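Local coordinates for protein aspartokinase 1, chloroplastic (Arabidopsis thaliana, PDB 2CDQ) that catalyses the ATP-dependent phosphorylation of L-aspartate to 4-phospho-L-aspartate, the first step toward lysine, threonine, methionine and isoleucine in the plant chloroplast, at residues E99-D111 with L150-I162. Residues are numbered along the deposited sequence; the frame is centred on the assembly and turned at random.
Sequences ELHIRTVKELNID and LSTRIFAAYLNTI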
loop_
_atom_site.group_PDB
_atom_site.type_symbol
_atom_site.label_atom_id
_atom_site.label_comp_id
_atom_site.label_asym_id
_atom_site.label_seq_id
_atom_site.Cartn_x
_atom_site.Cartn_y
_atom_site.Cartn_z
ATOM N N GLU A 99 -13.571 -43.714 13.513
ATOM C CA GLU A 99 -13.214 -44.905 12.750
ATOM C C GLU A 99 -11.785 -44.868 12.201
ATOM O O GLU A 99 -11.138 -45.914 12.145
ATOM C CB GLU A 99 -14.271 -45.260 11.678
ATOM C CG GLU A 99 -13.991 -44.820 10.239
ATOM C CD GLU A 99 -13.014 -45.735 9.499
ATOM O OE1 GLU A 99 -13.249 -46.963 9.440
ATOM O OE2 GLU A 99 -12.007 -45.217 8.968
ATOM N N LEU A 100 -11.290 -43.685 11.822
ATOM C CA LEU A 100 -9.916 -43.564 11.314
ATOM C C LEU A 100 -8.926 -44.070 12.358
ATOM O O LEU A 100 -8.038 -44.869 12.052
ATOM C CB LEU A 100 -9.576 -42.119 10.952
ATOM C CG LEU A 100 -8.482 -41.774 9.920
ATOM C CD1 LEU A 100 -8.009 -40.341 10.105
ATOM C CD2 LEU A 100 -7.280 -42.689 9.935
ATOM N N HIS A 101 -9.103 -43.620 13.596
ATOM C CA HIS A 101 -8.172 -43.933 14.668
ATOM C C HIS A 101 -8.332 -45.351 15.209
ATOM O O HIS A 101 -7.335 -46.022 15.511
ATOM C CB HIS A 101 -8.254 -42.872 15.763
ATOM C CG HIS A 101 -7.731 -41.543 15.326
ATOM N ND1 HIS A 101 -8.500 -40.633 14.630
ATOM C CD2 HIS A 101 -6.502 -40.987 15.437
ATOM C CE1 HIS A 101 -7.772 -39.566 14.355
ATOM N NE2 HIS A 101 -6.555 -39.755 14.831
ATOM N N ILE A 102 -9.578 -45.808 15.312
ATOM C CA ILE A 102 -9.865 -47.198 15.680
ATOM C C ILE A 102 -9.253 -48.164 14.654
ATOM O O ILE A 102 -8.613 -49.148 15.030
ATOM C CB ILE A 102 -11.390 -47.443 15.869
ATOM C CG1 ILE A 102 -11.859 -46.839 17.201
ATOM C CG2 ILE A 102 -11.720 -48.934 15.805
ATOM C CD1 ILE A 102 -13.365 -46.668 17.332
ATOM N N ARG A 103 -9.426 -47.853 13.370
ATOM C CA ARG A 103 -8.898 -48.676 12.277
ATOM C C ARG A 103 -7.363 -48.642 12.179
ATOM O O ARG A 103 -6.740 -49.658 11.869
ATOM C CB ARG A 103 -9.532 -48.255 10.943
ATOM C CG ARG A 103 -9.316 -49.230 9.790
ATOM C CD ARG A 103 -10.221 -48.928 8.589
ATOM N NE ARG A 103 -10.219 -47.513 8.214
ATOM C CZ ARG A 103 -9.247 -46.904 7.539
ATOM N NH1 ARG A 103 -8.171 -47.576 7.148
ATOM N NH2 ARG A 103 -9.350 -45.612 7.255
ATOM N N THR A 104 -6.770 -47.477 12.435
ATOM C CA THR A 104 -5.314 -47.312 12.405
ATOM C C THR A 104 -4.649 -48.153 13.497
ATOM O O THR A 104 -3.609 -48.777 13.276
ATOM C CB THR A 104 -4.914 -45.825 12.567
ATOM O OG1 THR A 104 -5.561 -45.046 11.555
ATOM C CG2 THR A 104 -3.399 -45.637 12.450
ATOM N N VAL A 105 -5.263 -48.146 14.676
ATOM C CA VAL A 105 -4.845 -48.985 15.791
ATOM C C VAL A 105 -4.909 -50.470 15.397
ATOM O O VAL A 105 -3.977 -51.241 15.670
ATOM C CB VAL A 105 -5.723 -48.687 17.030
ATOM C CG1 VAL A 105 -5.714 -49.844 18.018
ATOM C CG2 VAL A 105 -5.267 -47.404 17.691
ATOM N N LYS A 106 -6.006 -50.849 14.741
ATOM C CA LYS A 106 -6.227 -52.215 14.277
ATOM C C LYS A 106 -5.066 -52.668 13.393
ATOM O O LYS A 106 -4.469 -53.714 13.632
ATOM C CB LYS A 106 -7.551 -52.304 13.499
ATOM C CG LYS A 106 -8.186 -53.697 13.430
ATOM C CD LYS A 106 -8.608 -54.076 11.996
ATOM C CE LYS A 106 -9.652 -53.124 11.380
ATOM N NZ LYS A 106 -9.623 -53.154 9.876
ATOM N N GLU A 107 -4.742 -51.859 12.389
ATOM C CA GLU A 107 -3.731 -52.211 11.401
ATOM C C GLU A 107 -2.308 -52.177 11.946
ATOM O O GLU A 107 -1.476 -53.000 11.571
ATOM C CB GLU A 107 -3.832 -51.308 10.174
ATOM C CG GLU A 107 -2.789 -51.627 9.126
ATOM C CD GLU A 107 -2.933 -50.805 7.867
ATOM O OE1 GLU A 107 -1.967 -50.808 7.069
ATOM O OE2 GLU A 107 -3.996 -50.163 7.676
ATOM N N LEU A 108 -2.018 -51.220 12.814
ATOM C CA LEU A 108 -0.678 -51.124 13.368
ATOM C C LEU A 108 -0.496 -52.139 14.485
ATOM O O LEU A 108 0.612 -52.313 15.010
ATOM C CB LEU A 108 -0.373 -49.698 13.838
ATOM C CG LEU A 108 -0.230 -48.642 12.734
ATOM C CD1 LEU A 108 0.171 -47.301 13.327
ATOM C CD2 LEU A 108 0.763 -49.069 11.650
ATOM N N ASN A 109 -1.594 -52.817 14.823
ATOM C CA ASN A 109 -1.609 -53.887 15.819
ATOM C C ASN A 109 -1.179 -53.416 17.219
ATOM O O ASN A 109 -0.326 -54.034 17.871
ATOM C CB ASN A 109 -0.777 -55.077 15.331
ATOM C CG ASN A 109 -1.057 -56.340 16.107
ATOM O OD1 ASN A 109 -2.205 -56.773 16.232
ATOM N ND2 ASN A 109 -0.001 -56.948 16.631
ATOM N N ILE A 110 -1.790 -52.317 17.662
ATOM C CA ILE A 110 -1.524 -51.724 18.974
ATOM C C ILE A 110 -2.699 -51.959 19.921
ATOM O O ILE A 110 -3.829 -52.190 19.475
ATOM C CB ILE A 110 -1.278 -50.203 18.848
ATOM C CG1 ILE A 110 -0.012 -49.929 18.043
ATOM C CG2 ILE A 110 -1.176 -49.530 20.221
ATOM C CD1 ILE A 110 -0.008 -48.551 17.436
ATOM N N ASP A 111 -2.416 -51.905 21.223
ATOM C CA ASP A 111 -3.443 -51.928 22.261
ATOM C C ASP A 111 -4.370 -50.710 22.136
ATOM O O ASP A 111 -3.924 -49.566 22.277
ATOM C CB ASP A 111 -2.798 -51.977 23.650
ATOM C CG ASP A 111 -3.808 -51.807 24.767
ATOM O OD1 ASP A 111 -4.743 -52.631 24.866
ATOM O OD2 ASP A 111 -3.669 -50.842 25.548
ATOM N N LEU A 150 -3.939 -37.806 19.736
ATOM C CA LEU A 150 -4.182 -39.117 19.165
ATOM C C LEU A 150 -3.005 -39.512 18.285
ATOM O O LEU A 150 -2.380 -40.557 18.487
ATOM C CB LEU A 150 -5.466 -39.105 18.351
ATOM C CG LEU A 150 -6.772 -39.090 19.130
ATOM C CD1 LEU A 150 -7.891 -38.638 18.217
ATOM C CD2 LEU A 150 -7.079 -40.454 19.711
ATOM N N SER A 151 -2.700 -38.645 17.325
ATOM C CA SER A 151 -1.658 -38.869 16.335
ATOM C C SER A 151 -0.353 -39.383 16.940
ATOM O O SER A 151 0.108 -40.472 16.597
ATOM C CB SER A 151 -1.410 -37.577 15.572
ATOM O OG SER A 151 -0.370 -37.746 14.633
ATOM N N THR A 152 0.233 -38.597 17.841
ATOM C CA THR A 152 1.497 -38.960 18.483
ATOM C C THR A 152 1.444 -40.295 19.231
ATOM O O THR A 152 2.373 -41.097 19.120
ATOM C CB THR A 152 2.007 -37.856 19.438
ATOM O OG1 THR A 152 0.924 -37.359 20.238
ATOM C CG2 THR A 152 2.617 -36.721 18.645
ATOM N N ARG A 153 0.358 -40.526 19.975
ATOM C CA ARG A 153 0.195 -41.744 20.785
ATOM C C ARG A 153 0.129 -43.031 19.957
ATOM O O ARG A 153 0.698 -44.055 20.345
ATOM C CB ARG A 153 -1.020 -41.634 21.707
ATOM C CG ARG A 153 -0.726 -40.899 22.996
ATOM C CD ARG A 153 -1.980 -40.669 23.829
ATOM N NE ARG A 153 -1.675 -39.930 25.051
ATOM C CZ ARG A 153 -1.469 -38.615 25.110
ATOM N NH1 ARG A 153 -1.539 -37.863 24.019
ATOM N NH2 ARG A 153 -1.195 -38.043 26.271
ATOM N N ILE A 154 -0.567 -42.971 18.825
ATOM C CA ILE A 154 -0.604 -44.088 17.890
ATOM C C ILE A 154 0.811 -44.376 17.390
ATOM O O ILE A 154 1.296 -45.506 17.493
ATOM C CB ILE A 154 -1.573 -43.825 16.712
ATOM C CG1 ILE A 154 -3.021 -43.907 17.198
ATOM C CG2 ILE A 154 -1.349 -44.822 15.597
ATOM C CD1 ILE A 154 -4.053 -43.356 16.236
ATOM N N PHE A 155 1.485 -43.344 16.887
ATOM C CA PHE A 155 2.807 -43.527 16.304
ATOM C C PHE A 155 3.835 -44.016 17.327
ATOM O O PHE A 155 4.627 -44.918 17.031
ATOM C CB PHE A 155 3.285 -42.251 15.610
ATOM C CG PHE A 155 4.425 -42.471 14.662
ATOM C CD1 PHE A 155 4.220 -43.110 13.441
ATOM C CD2 PHE A 155 5.705 -42.040 14.984
ATOM C CE1 PHE A 155 5.278 -43.320 12.557
ATOM C CE2 PHE A 155 6.769 -42.240 14.104
ATOM C CZ PHE A 155 6.555 -42.883 12.890
ATOM N N ALA A 156 3.808 -43.435 18.526
ATOM C CA ALA A 156 4.741 -43.814 19.584
ATOM C C ALA A 156 4.585 -45.289 19.949
ATOM O O ALA A 156 5.571 -46.033 19.993
ATOM C CB ALA A 156 4.552 -42.936 20.812
ATOM N N ALA A 157 3.339 -45.700 20.188
ATOM C CA ALA A 157 3.015 -47.090 20.484
ATOM C C ALA A 157 3.487 -48.015 19.369
ATOM O O ALA A 157 4.055 -49.072 19.642
ATOM C CB ALA A 157 1.527 -47.252 20.725
ATOM N N TYR A 158 3.275 -47.601 18.118
ATOM C CA TYR A 158 3.684 -48.401 16.954
ATOM C C TYR A 158 5.197 -48.611 16.868
ATOM O O TYR A 158 5.650 -49.728 16.609
ATOM C CB TYR A 158 3.139 -47.815 15.644
ATOM C CG TYR A 158 3.671 -48.494 14.401
ATOM C CD1 TYR A 158 3.325 -49.815 14.096
ATOM C CD2 TYR A 158 4.527 -47.820 13.531
ATOM C CE1 TYR A 158 3.828 -50.453 12.951
ATOM C CE2 TYR A 158 5.029 -48.441 12.385
ATOM C CZ TYR A 158 4.676 -49.755 12.101
ATOM O OH TYR A 158 5.176 -50.361 10.969
ATOM N N LEU A 159 5.974 -47.549 17.081
ATOM C CA LEU A 159 7.433 -47.673 17.104
ATOM C C LEU A 159 7.918 -48.733 18.117
ATOM O O LEU A 159 8.770 -49.569 17.791
ATOM C CB LEU A 159 8.102 -46.316 17.359
ATOM C CG LEU A 159 8.190 -45.322 16.190
ATOM C CD1 LEU A 159 8.849 -44.022 16.642
ATOM C CD2 LEU A 159 8.934 -45.907 14.981
ATOM N N ASN A 160 7.351 -48.701 19.326
ATOM C CA ASN A 160 7.660 -49.670 20.385
ATOM C C ASN A 160 7.246 -51.104 20.021
ATOM O O ASN A 160 7.839 -52.080 20.495
ATOM C CB ASN A 160 7.007 -49.245 21.708
ATOM C CG ASN A 160 7.506 -47.890 22.204
ATOM O OD1 ASN A 160 8.678 -47.731 22.568
ATOM N ND2 ASN A 160 6.611 -46.911 22.229
ATOM N N THR A 161 6.222 -51.210 19.178
ATOM C CA THR A 161 5.769 -52.480 18.632
ATOM C C THR A 161 6.871 -53.126 17.788
ATOM O O THR A 161 7.086 -54.336 17.864
ATOM C CB THR A 161 4.456 -52.269 17.813
ATOM O OG1 THR A 161 3.350 -52.174 18.720
ATOM C CG2 THR A 161 4.189 -53.391 16.792
ATOM N N ILE A 162 7.588 -52.307 17.022
ATOM C CA ILE A 162 8.514 -52.803 15.999
ATOM C C ILE A 162 10.007 -52.714 16.381
ATOM O O ILE A 162 10.887 -52.861 15.522
ATOM C CB ILE A 162 8.242 -52.132 14.608
ATOM C CG1 ILE A 162 8.618 -50.643 14.614
ATOM C CG2 ILE A 162 6.777 -52.317 14.195
ATOM C CD1 ILE A 162 8.867 -50.065 13.228
#
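Ile154 fits as a knob into the hole formed by His101, Thr104, Val105 and Leu108, where helices 99-108 and 150-161 run side by side, nearly parallel at 7° with axes 10.7 Å apart. Its two branches divide the work. Ile154 CD1 reaches the rim of the imidazole, 3.5 Å from His101 CD2 and near the ring plane; Ile154 CG2, anti to the backbone N, meets Leu108 CD1 at 3.7 Å and the methyl of Thr104. Leu150 takes a face of the same imidazole: its CD1 stands 3.8 Å from the centroid of the His101 ring, almost on the normal, in a CH-pi contact. His101 ND1 is hydrogen-bonded to Ile97 O one turn back, which helps fix the ring's rotation. Thr104 OG1 likewise bonds within its own helix, to Leu100 O from above the carbonyl plane and on the opposite face from Thr104 N, leaving the methyl for Ile154.

A second CH-pi contact follows further along, where Leu108 CD2 lies over one face of the Tyr158 ring, 3.8 Å from its centroid. Beyond the Schellman motif, with Asn109 at positive phi, the chain turns off the helix axis and brings Ile110 CG2 within 3.6 Å of Ala157 CB.

The pair belongs to the helical layer of the amino acid kinase domain; the side chain of Leu150 is about 7 Å from that of substrate-binding Glu148, just before it in the same helix. Without a hydrogen bond between the segments, cohesion here probably rests on dispersion and shape fit, leaving side-chain shape to set the register.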